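Local coordinates for protein retinol dehydratase (Spodoptera frugiperda, PDB 1FMJ) that converts retinol to anhydroretinol, probably by way of a sulfated intermediate, using a fold shared with the sulfotransferases, at residues Y57-R62 with S148-V153; P63-V68 with D176-V181; I104-F109 with V161-P166. All blocks are in the same frame, centred on the assembly; numbering follows the deposited sequence.

Contact 1 (Y57-R62 with S148-V153); sequences YNMPLR and SLLAAV
Arg62 meets Val153 end-on, with the two terminal nitrogens of its guanidinium group closing on one carbonyl oxygen. Both bonds are 3.0 Å long, from NH1 and from NH2 of Arg62 to Val153 O, and neither is straight, each bending to 146° at the hydrogen, because two N-H groups that point side by side must converge on one acceptor. The oxygen lies almost in the guanidinium plane. Seen from the carbonyl the two donors are not equivalent: NH2 arrives nearly along the C=O axis, whereas NH1 stands well above the carbonyl plane. The reach is supplied by a side chain extended from CG to NE, with CG set beside the backbone N and turned from the carbonyl carbon (chi1 -47°), so that the charged group spans the gap from the loop to Val153, the residue just past helix 146-152. Ala151 O and Leu150 O lie obliquely to the same group, the nearer, Ala151 O, at 4.0 Å from Arg62 NH2.

Deeper in, the contact turns apolar. The extended side chain of Met59 crosses that of Leu150 at a slant, its sulfur touching one branch (Met59 SD to Leu150 CD1, 3.7 Å). Leu150 also packs with Val153 onto Ile104 of strand 104-105, while Met59 rests on strand 66-70, so helix and loop meet beside the parallel sheet.

A second arginine, Arg159, bridges the same two segments by bonding to Leu150 O and Pro60 O, and its NH2 comes close to Arg62 NE. That NH2 also forms a salt bridge with Asp65, whose carboxylate, together with the carbonyls near the C-terminal end of the helix, probably eases the closeness of the two arginines and favours the Arg62 cation there.

Contact 2 (P63-V68 with D176-V181); sequences PTDVFV and DTVKMV
Phe67 N donates to Lys179 O at 2.8 Å, an almost straight bond (168°) and the shortest polar link between these two strands. Two residues past Lys179, Val181 N gives a hydrogen bond back to Phe67 O at 2.9 Å. At the start of the pairing, Lys179 N makes a weak bond of 3.4 Å to Asp65 O. Phe67 thus uses both its backbone groups on one neighbour, while on the other side Val66 bonds to Arg159 and Val161, and Val68 to Val161 and Thr163, along strand 160-163 and the residue before it.

This is parallel pairing in the middle of the five-stranded sheet of the P-loop-type sulfotransferase fold. Strand 66-70 leads on through a short loop to helix 76-87, and the nucleotide lies beyond that end: Val68 is about 8 Å by its side chain from the bound adenosine-3'-5'-diphosphate. Val66, Val68, Lys179 and Val181 lie on one face, packed against helices 76-87 and 255-265; Phe67 and Met180 occupy the other.

On that second face Phe67 and Met180 cross askew. Met180 is extended as far as its sulfur and then bends (chi3 -70°), which carries its methyl back to its neighbour, CE of Met180 lying 3.8 Å from CB of Phe67. Val178, just before its strand, divides its two branches: CG2 approaches Phe67 CD1 at 3.8 Å, and CG1 presses tightly on Asp65 CB at 3.4 Å. Beyond, the carboxylate of Asp65 turns to Arg159 and takes a bond from Arg62 N, and the Lys179 amine leads away to Asn242.

Contact 3 (I104-F109 with V161-P166); sequences IYLDGF and VKTHLP. With RTL (retinol), chain H.
Lys162 lies over one face of the Tyr105 ring and reaches past it to retinol. Its CE stands almost on the ring normal, 3.9 Å from the centroid, a CH-pi contact, with the cation-pi interaction of NZ just beyond. Gly108 CA covers the opposite face. Retinol O1 is gripped twice, by Lys162 NZ and by His164 NE2, each at 2.9 Å. Tyr105 OH lies in the plane of the His164 ring, at its edge, and 3.2 Å from retinol C15. The three residues thus line the alcohol end of the retinol pocket, with the His164 side chain about 5 Å from the bound adenosine-3'-5'-diphosphate.

Behind this first shell, Asp107 probably helps to position the histidine by holding its backbone N. With CG wedged between N and C (chi1 49°), it takes two bonds on OD1, from His164 N at 3.0 Å and Thr163 OG1 at 2.9 Å. Thr163 OG1 accepts from Leu165 N in an ST turn, and Ser70 O holds His164 ND1.

Backbone bonds of parallel pairing, Lys162 N to Ile104 O and Leu106 N to Lys162 O, join edge strand 104-105 to strand 160-163. Leu106 and Val161 face Leu150 of helix 146-152, whereas Lys162 and His164 touch helix 76-87.

Overall arrangement
From the N terminus, the chain leaves helix 53-57 and runs without a break through 57-62 and 63-68, the first halves of contacts 1 and 2. It next supplies 104-109, opening contact 3, before helix 146-152 returns to close the loop of contact 1. Segment 161-166 closes contact 3, and 176-181 closes contact 2. Contact 3 is therefore nested within the loop of contact 2, while contact 1 crosses both. Contacts 2 and 3 share one parallel sheet, bonded through neighbouring strands 66-70 and 160-163; contact 1 packs on both, fastening the helix and the entry loop beside that sheet. The centres of the three contacts lie about 12 to 13 Å from one another.

Contact 1 (Y57-R62 with S148-V153)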
loop_
_atom_site.group_PDB
_atom_site.type_symbol
_atom_site.label_atom_id
_atom_site.label_comp_id
_atom_site.label_asym_id
_atom_site.label_seq_id
_atom_site.Cartn_x
_atom_site.Cartn_y
_atom_site.Cartn_z
ATOM N N TYR A 57 -0.791 -4.263 -17.239
ATOM C CA TYR A 57 -1.626 -3.319 -17.967
ATOM C C TYR A 57 -2.670 -4.110 -18.755
ATOM O O TYR A 57 -3.767 -3.626 -19.027
ATOM C CB TYR A 57 -0.758 -2.505 -18.927
ATOM C CG TYR A 57 -1.428 -1.274 -19.489
ATOM C CD1 TYR A 57 -1.783 -0.209 -18.659
ATOM C CD2 TYR A 57 -1.710 -1.172 -20.853
ATOM C CE1 TYR A 57 -2.404 0.929 -19.173
ATOM C CE2 TYR A 57 -2.332 -0.041 -21.376
ATOM C CZ TYR A 57 -2.674 1.006 -20.532
ATOM O OH TYR A 57 -3.289 2.122 -21.048
ATOM N N ASN A 58 -2.321 -5.341 -19.102
ATOM C CA ASN A 58 -3.214 -6.192 -19.872
ATOM C C ASN A 58 -3.755 -7.387 -19.093
ATOM O O ASN A 58 -4.338 -8.286 -19.683
ATOM C CB ASN A 58 -2.480 -6.696 -21.118
ATOM C CG ASN A 58 -2.206 -5.591 -22.115
ATOM O OD1 ASN A 58 -3.103 -5.171 -22.853
ATOM N ND2 ASN A 58 -0.968 -5.092 -22.128
ATOM N N MET A 59 -3.570 -7.402 -17.776
ATOM C CA MET A 59 -4.040 -8.534 -16.986
ATOM C C MET A 59 -5.515 -8.886 -17.173
ATOM O O MET A 59 -6.402 -8.038 -17.065
ATOM C CB MET A 59 -3.735 -8.328 -15.494
ATOM C CG MET A 59 -4.325 -7.073 -14.861
ATOM S SD MET A 59 -3.945 -6.946 -13.069
ATOM C CE MET A 59 -5.068 -5.637 -12.572
ATOM N N PRO A 60 -5.796 -10.152 -17.494
ATOM C CA PRO A 60 -7.195 -10.542 -17.674
ATOM C C PRO A 60 -7.924 -10.400 -16.342
ATOM O O PRO A 60 -7.411 -10.820 -15.298
ATOM C CB PRO A 60 -7.092 -11.995 -18.126
ATOM C CG PRO A 60 -5.794 -12.008 -18.868
ATOM C CD PRO A 60 -4.892 -11.214 -17.954
ATOM N N LEU A 61 -9.108 -9.799 -16.379
ATOM C CA LEU A 61 -9.890 -9.601 -15.168
ATOM C C LEU A 61 -11.188 -10.400 -15.175
ATOM O O LEU A 61 -11.708 -10.759 -16.235
ATOM C CB LEU A 61 -10.181 -8.111 -14.975
ATOM C CG LEU A 61 -8.911 -7.255 -14.833
ATOM C CD1 LEU A 61 -9.298 -5.805 -14.656
ATOM C CD2 LEU A 61 -8.084 -7.729 -13.637
ATOM N N ARG A 62 -11.700 -10.662 -13.975
ATOM C CA ARG A 62 -12.913 -11.439 -13.781
ATOM C C ARG A 62 -13.943 -10.653 -12.981
ATOM O O ARG A 62 -13.585 -9.873 -12.101
ATOM C CB ARG A 62 -12.561 -12.725 -13.044
ATOM C CG ARG A 62 -11.344 -13.424 -13.638
ATOM C CD ARG A 62 -10.936 -14.637 -12.819
ATOM N NE ARG A 62 -9.792 -15.327 -13.406
ATOM C CZ ARG A 62 -9.095 -16.277 -12.790
ATOM N NH1 ARG A 62 -9.423 -16.657 -11.567
ATOM N NH2 ARG A 62 -8.062 -16.841 -13.396
ATOM N N SER A 148 1.454 -13.046 -12.856
ATOM C CA SER A 148 1.440 -14.503 -12.890
ATOM C C SER A 148 0.748 -15.063 -11.654
ATOM O O SER A 148 0.124 -16.120 -11.714
ATOM C CB SER A 148 2.862 -15.066 -13.014
ATOM O OG SER A 148 3.685 -14.686 -11.928
ATOM N N LEU A 149 0.844 -14.350 -10.533
ATOM C CA LEU A 149 0.203 -14.809 -9.302
ATOM C C LEU A 149 -1.314 -14.810 -9.495
ATOM O O LEU A 149 -1.980 -15.795 -9.201
ATOM C CB LEU A 149 0.572 -13.906 -8.121
ATOM C CG LEU A 149 2.033 -13.812 -7.660
ATOM C CD1 LEU A 149 2.152 -12.687 -6.641
ATOM C CD2 LEU A 149 2.495 -15.125 -7.056
ATOM N N LEU A 150 -1.856 -13.706 -9.999
ATOM C CA LEU A 150 -3.295 -13.606 -10.236
ATOM C C LEU A 150 -3.756 -14.654 -11.244
ATOM O O LEU A 150 -4.709 -15.389 -10.996
ATOM C CB LEU A 150 -3.662 -12.222 -10.788
ATOM C CG LEU A 150 -3.472 -10.964 -9.941
ATOM C CD1 LEU A 150 -4.046 -9.772 -10.704
ATOM C CD2 LEU A 150 -4.183 -11.115 -8.605
ATOM N N ALA A 151 -3.076 -14.703 -12.387
ATOM C CA ALA A 151 -3.418 -15.636 -13.461
ATOM C C ALA A 151 -3.458 -17.086 -12.991
ATOM O O ALA A 151 -4.219 -17.895 -13.516
ATOM C CB ALA A 151 -2.417 -15.494 -14.610
ATOM N N ALA A 152 -2.637 -17.401 -11.996
ATOM C CA ALA A 152 -2.558 -18.750 -11.462
ATOM C C ALA A 152 -3.764 -19.138 -10.594
ATOM O O ALA A 152 -4.088 -20.319 -10.465
ATOM C CB ALA A 152 -1.260 -18.909 -10.673
ATOM N N VAL A 153 -4.432 -18.154 -10.002
ATOM C CA VAL A 153 -5.597 -18.452 -9.175
ATOM C C VAL A 153 -6.696 -19.069 -10.049
ATOM O O VAL A 153 -7.074 -18.503 -11.070
ATOM C CB VAL A 153 -6.135 -17.174 -8.490
ATOM C CG1 VAL A 153 -7.430 -17.482 -7.746
ATOM C CG2 VAL A 153 -5.084 -16.625 -7.517
#

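Contact 2 (P63-V68 with D176-V181)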
loop_
_atom_site.group_PDB
_atom_site.type_symbol
_atom_site.label_atom_id
_atom_site.label_comp_id
_atom_site.label_asym_id
_atom_site.label_seq_id
_atom_site.Cartn_x
_atom_site.Cartn_y
_atom_site.Cartn_z
ATOM N N PRO A 63 -15.242 -10.858 -13.274
ATOM C CA PRO A 63 -16.337 -10.168 -12.587
ATOM C C PRO A 63 -16.391 -10.378 -11.077
ATOM O O PRO A 63 -16.976 -9.565 -10.371
ATOM C CB PRO A 63 -17.585 -10.694 -13.297
ATOM C CG PRO A 63 -17.169 -12.062 -13.754
ATOM C CD PRO A 63 -15.770 -11.813 -14.268
ATOM N N THR A 64 -15.783 -11.454 -10.576
ATOM C CA THR A 64 -15.796 -11.701 -9.131
ATOM C C THR A 64 -14.547 -11.165 -8.440
ATOM O O THR A 64 -14.395 -11.314 -7.232
ATOM C CB THR A 64 -15.925 -13.205 -8.784
ATOM O OG1 THR A 64 -14.858 -13.931 -9.404
ATOM C CG2 THR A 64 -17.260 -13.753 -9.247
ATOM N N ASP A 65 -13.654 -10.541 -9.200
ATOM C CA ASP A 65 -12.439 -9.976 -8.615
ATOM C C ASP A 65 -12.788 -8.787 -7.723
ATOM O O ASP A 65 -13.685 -8.007 -8.045
ATOM C CB ASP A 65 -11.483 -9.462 -9.701
ATOM C CG ASP A 65 -10.838 -10.568 -10.497
ATOM O OD1 ASP A 65 -11.018 -11.741 -10.133
ATOM O OD2 ASP A 65 -10.140 -10.258 -11.488
ATOM N N VAL A 66 -12.079 -8.647 -6.609
ATOM C CA VAL A 66 -12.294 -7.511 -5.728
ATOM C C VAL A 66 -10.925 -6.947 -5.387
ATOM O O VAL A 66 -10.052 -7.671 -4.913
ATOM C CB VAL A 66 -13.018 -7.899 -4.430
ATOM C CG1 VAL A 66 -13.181 -6.661 -3.545
ATOM C CG2 VAL A 66 -14.378 -8.492 -4.751
ATOM N N PHE A 67 -10.739 -5.657 -5.636
ATOM C CA PHE A 67 -9.456 -5.008 -5.374
ATOM C C PHE A 67 -9.498 -4.040 -4.214
ATOM O O PHE A 67 -10.478 -3.327 -4.020
ATOM C CB PHE A 67 -8.986 -4.190 -6.584
ATOM C CG PHE A 67 -8.421 -4.999 -7.710
ATOM C CD1 PHE A 67 -9.206 -5.912 -8.400
ATOM C CD2 PHE A 67 -7.109 -4.791 -8.127
ATOM C CE1 PHE A 67 -8.693 -6.600 -9.490
ATOM C CE2 PHE A 67 -6.589 -5.475 -9.218
ATOM C CZ PHE A 67 -7.387 -6.383 -9.903
ATOM N N VAL A 68 -8.417 -4.015 -3.449
ATOM C CA VAL A 68 -8.274 -3.058 -2.371
ATOM C C VAL A 68 -7.010 -2.323 -2.805
ATOM O O VAL A 68 -5.919 -2.910 -2.870
ATOM C CB VAL A 68 -8.075 -3.738 -1.013
ATOM C CG1 VAL A 68 -7.876 -2.681 0.061
ATOM C CG2 VAL A 68 -9.297 -4.589 -0.686
ATOM N N ASP A 176 -14.973 -1.811 -15.285
ATOM C CA ASP A 176 -16.163 -2.310 -15.967
ATOM C C ASP A 176 -16.348 -3.750 -15.536
ATOM O O ASP A 176 -17.441 -4.303 -15.622
ATOM C CB ASP A 176 -16.010 -2.296 -17.494
ATOM C CG ASP A 176 -15.988 -0.898 -18.076
ATOM O OD1 ASP A 176 -16.712 -0.020 -17.568
ATOM O OD2 ASP A 176 -15.254 -0.684 -19.064
ATOM N N THR A 177 -15.271 -4.363 -15.063
ATOM C CA THR A 177 -15.335 -5.760 -14.659
ATOM C C THR A 177 -15.232 -6.031 -13.163
ATOM O O THR A 177 -15.991 -6.833 -12.613
ATOM C CB THR A 177 -14.224 -6.566 -15.353
ATOM O OG1 THR A 177 -14.264 -6.312 -16.762
ATOM C CG2 THR A 177 -14.406 -8.059 -15.096
ATOM N N VAL A 178 -14.296 -5.363 -12.504
ATOM C CA VAL A 178 -14.071 -5.603 -11.086
ATOM C C VAL A 178 -14.491 -4.489 -10.147
ATOM O O VAL A 178 -14.679 -3.342 -10.558
ATOM C CB VAL A 178 -12.571 -5.921 -10.833
ATOM C CG1 VAL A 178 -12.098 -6.942 -11.845
ATOM C CG2 VAL A 178 -11.721 -4.652 -10.935
ATOM N N LYS A 179 -14.651 -4.844 -8.878
ATOM C CA LYS A 179 -15.003 -3.873 -7.862
ATOM C C LYS A 179 -13.707 -3.485 -7.157
ATOM O O LYS A 179 -12.793 -4.304 -7.014
ATOM C CB LYS A 179 -16.008 -4.466 -6.873
ATOM C CG LYS A 179 -17.365 -4.718 -7.509
ATOM C CD LYS A 179 -18.382 -5.235 -6.519
ATOM C CE LYS A 179 -19.684 -5.558 -7.229
ATOM N NZ LYS A 179 -20.199 -4.376 -7.989
ATOM N N MET A 180 -13.623 -2.233 -6.732
ATOM C CA MET A 180 -12.431 -1.732 -6.063
ATOM C C MET A 180 -12.768 -0.778 -4.934
ATOM O O MET A 180 -13.680 0.044 -5.053
ATOM C CB MET A 180 -11.523 -1.013 -7.074
ATOM C CG MET A 180 -10.364 -0.209 -6.447
ATOM S SD MET A 180 -9.245 0.558 -7.680
ATOM C CE MET A 180 -8.444 -0.908 -8.325
ATOM N N VAL A 181 -12.040 -0.909 -3.826
ATOM C CA VAL A 181 -12.209 -0.016 -2.686
ATOM C C VAL A 181 -10.867 0.685 -2.578
ATOM O O VAL A 181 -9.842 0.044 -2.359
ATOM C CB VAL A 181 -12.490 -0.773 -1.372
ATOM C CG1 VAL A 181 -12.730 0.230 -0.246
ATOM C CG2 VAL A 181 -13.712 -1.663 -1.535
#

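Contact 3 (I104-F109 with V161-P166)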
loop_
_atom_site.group_PDB
_atom_site.type_symbol
_atom_site.label_atom_id
_atom_site.label_comp_id
_atom_site.label_asym_id
_atom_site.label_seq_id
_atom_site.Cartn_x
_atom_site.Cartn_y
_atom_site.Cartn_z
ATOM N N ILE A 104 -3.629 -11.417 -3.030
ATOM C CA ILE A 104 -2.434 -11.449 -3.851
ATOM C C ILE A 104 -2.007 -9.996 -3.879
ATOM O O ILE A 104 -2.810 -9.105 -4.160
ATOM C CB ILE A 104 -2.705 -11.903 -5.291
ATOM C CG1 ILE A 104 -3.030 -13.397 -5.312
ATOM C CG2 ILE A 104 -1.475 -11.596 -6.174
ATOM C CD1 ILE A 104 -3.358 -13.929 -6.681
ATOM N N TYR A 105 -0.749 -9.762 -3.547
ATOM C CA TYR A 105 -0.197 -8.426 -3.532
ATOM C C TYR A 105 0.331 -8.229 -4.944
ATOM O O TYR A 105 1.421 -8.673 -5.269
ATOM C CB TYR A 105 0.928 -8.367 -2.497
ATOM C CG TYR A 105 1.483 -6.992 -2.224
ATOM C CD1 TYR A 105 2.446 -6.810 -1.239
ATOM C CD2 TYR A 105 1.070 -5.883 -2.958
ATOM C CE1 TYR A 105 2.997 -5.561 -0.986
ATOM C CE2 TYR A 105 1.612 -4.628 -2.719
ATOM C CZ TYR A 105 2.580 -4.476 -1.728
ATOM O OH TYR A 105 3.138 -3.244 -1.480
ATOM N N LEU A 106 -0.473 -7.575 -5.780
ATOM C CA LEU A 106 -0.131 -7.338 -7.178
ATOM C C LEU A 106 1.249 -6.731 -7.428
ATOM O O LEU A 106 2.027 -7.253 -8.240
ATOM C CB LEU A 106 -1.215 -6.465 -7.821
ATOM C CG LEU A 106 -1.131 -6.270 -9.342
ATOM C CD1 LEU A 106 -1.041 -7.625 -10.030
ATOM C CD2 LEU A 106 -2.354 -5.501 -9.827
ATOM N N ASP A 107 1.563 -5.636 -6.739
ATOM C CA ASP A 107 2.850 -4.984 -6.928
ATOM C C ASP A 107 3.920 -5.298 -5.877
ATOM O O ASP A 107 4.958 -4.648 -5.833
ATOM C CB ASP A 107 2.655 -3.460 -7.066
ATOM C CG ASP A 107 1.771 -2.862 -5.976
ATOM O OD1 ASP A 107 0.665 -3.386 -5.725
ATOM O OD2 ASP A 107 2.175 -1.839 -5.385
ATOM N N GLY A 108 3.677 -6.302 -5.040
ATOM C CA GLY A 108 4.656 -6.652 -4.023
ATOM C C GLY A 108 6.016 -7.088 -4.561
ATOM O O GLY A 108 7.067 -6.738 -4.018
ATOM N N PHE A 109 6.006 -7.850 -5.644
ATOM C CA PHE A 109 7.247 -8.350 -6.220
ATOM C C PHE A 109 8.277 -7.289 -6.570
ATOM O O PHE A 109 9.466 -7.499 -6.367
ATOM C CB PHE A 109 6.941 -9.135 -7.484
ATOM C CG PHE A 109 6.594 -8.266 -8.650
ATOM C CD1 PHE A 109 7.557 -7.936 -9.598
ATOM C CD2 PHE A 109 5.319 -7.735 -8.776
ATOM C CE1 PHE A 109 7.250 -7.088 -10.653
ATOM C CE2 PHE A 109 5.005 -6.883 -9.830
ATOM C CZ PHE A 109 5.977 -6.561 -10.770
ATOM N N VAL A 161 -7.438 -8.937 -4.576
ATOM C CA VAL A 161 -6.186 -8.304 -4.958
ATOM C C VAL A 161 -5.874 -7.048 -4.169
ATOM O O VAL A 161 -6.715 -6.150 -4.047
ATOM C CB VAL A 161 -6.195 -7.920 -6.454
ATOM C CG1 VAL A 161 -4.822 -7.385 -6.857
ATOM C CG2 VAL A 161 -6.589 -9.118 -7.302
ATOM N N LYS A 162 -4.655 -6.993 -3.641
ATOM C CA LYS A 162 -4.189 -5.832 -2.897
ATOM C C LYS A 162 -3.208 -5.125 -3.813
ATOM O O LYS A 162 -2.376 -5.776 -4.441
ATOM C CB LYS A 162 -3.459 -6.265 -1.628
ATOM C CG LYS A 162 -2.542 -5.199 -1.047
ATOM C CD LYS A 162 -1.701 -5.765 0.082
ATOM C CE LYS A 162 -0.693 -4.760 0.574
ATOM N NZ LYS A 162 0.105 -5.302 1.694
ATOM N N THR A 163 -3.296 -3.806 -3.913
ATOM C CA THR A 163 -2.358 -3.101 -4.771
ATOM C C THR A 163 -2.167 -1.649 -4.380
ATOM O O THR A 163 -3.064 -1.016 -3.814
ATOM C CB THR A 163 -2.794 -3.144 -6.271
ATOM O OG1 THR A 163 -1.745 -2.598 -7.085
ATOM C CG2 THR A 163 -4.044 -2.314 -6.496
ATOM N N HIS A 164 -0.981 -1.135 -4.676
ATOM C CA HIS A 164 -0.672 0.256 -4.421
ATOM C C HIS A 164 -0.424 0.897 -5.787
ATOM O O HIS A 164 0.134 1.977 -5.890
ATOM C CB HIS A 164 0.558 0.390 -3.512
ATOM C CG HIS A 164 0.373 -0.226 -2.157
ATOM N ND1 HIS A 164 -0.713 0.054 -1.356
ATOM C CD2 HIS A 164 1.128 -1.115 -1.469
ATOM C CE1 HIS A 164 -0.620 -0.637 -0.232
ATOM N NE2 HIS A 164 0.488 -1.354 -0.275
ATOM N N LEU A 165 -0.843 0.219 -6.852
ATOM C CA LEU A 165 -0.647 0.795 -8.176
ATOM C C LEU A 165 -1.771 1.758 -8.525
ATOM O O LEU A 165 -2.943 1.476 -8.271
ATOM C CB LEU A 165 -0.563 -0.299 -9.249
ATOM C CG LEU A 165 0.715 -1.149 -9.227
ATOM C CD1 LEU A 165 0.665 -2.196 -10.319
ATOM C CD2 LEU A 165 1.927 -0.253 -9.398
ATOM N N PRO A 166 -1.420 2.931 -9.074
ATOM C CA PRO A 166 -2.433 3.915 -9.460
ATOM C C PRO A 166 -3.191 3.304 -10.640
ATOM O O PRO A 166 -2.653 2.450 -11.351
ATOM C CB PRO A 166 -1.596 5.139 -9.847
ATOM C CG PRO A 166 -0.329 4.539 -10.345
ATOM C CD PRO A 166 -0.064 3.449 -9.329
HETATM C C1 RTL H . 12.980 -7.041 1.984
HETATM C C2 RTL H . 14.331 -6.990 1.201
HETATM C C3 RTL H . 14.388 -7.978 0.043
HETATM C C4 RTL H . 13.433 -9.045 -0.487
HETATM C C5 RTL H . 12.190 -8.959 0.402
HETATM C C6 RTL H . 11.931 -8.106 1.486
HETATM C C7 RTL H . 10.655 -8.134 2.250
HETATM C C8 RTL H . 9.511 -7.502 1.856
HETATM C C9 RTL H . 8.247 -7.522 2.605
HETATM C C10 RTL H . 7.177 -6.829 2.070
HETATM C C11 RTL H . 5.797 -6.661 2.577
HETATM C C12 RTL H . 5.399 -5.345 2.535
HETATM C C13 RTL H . 4.178 -4.596 2.898
HETATM C C14 RTL H . 3.823 -3.278 2.844
HETATM C C15 RTL H . 3.103 -2.782 1.659
HETATM O O1 RTL H . 1.751 -2.912 1.787
HETATM C C16 RTL H . 12.521 -5.579 1.813
HETATM C C17 RTL H . 13.443 -7.235 3.436
HETATM C C18 RTL H . 11.175 -10.024 -0.044
HETATM C C19 RTL H . 8.156 -8.295 3.934
HETATM C C20 RTL H . 3.176 -5.630 3.439
#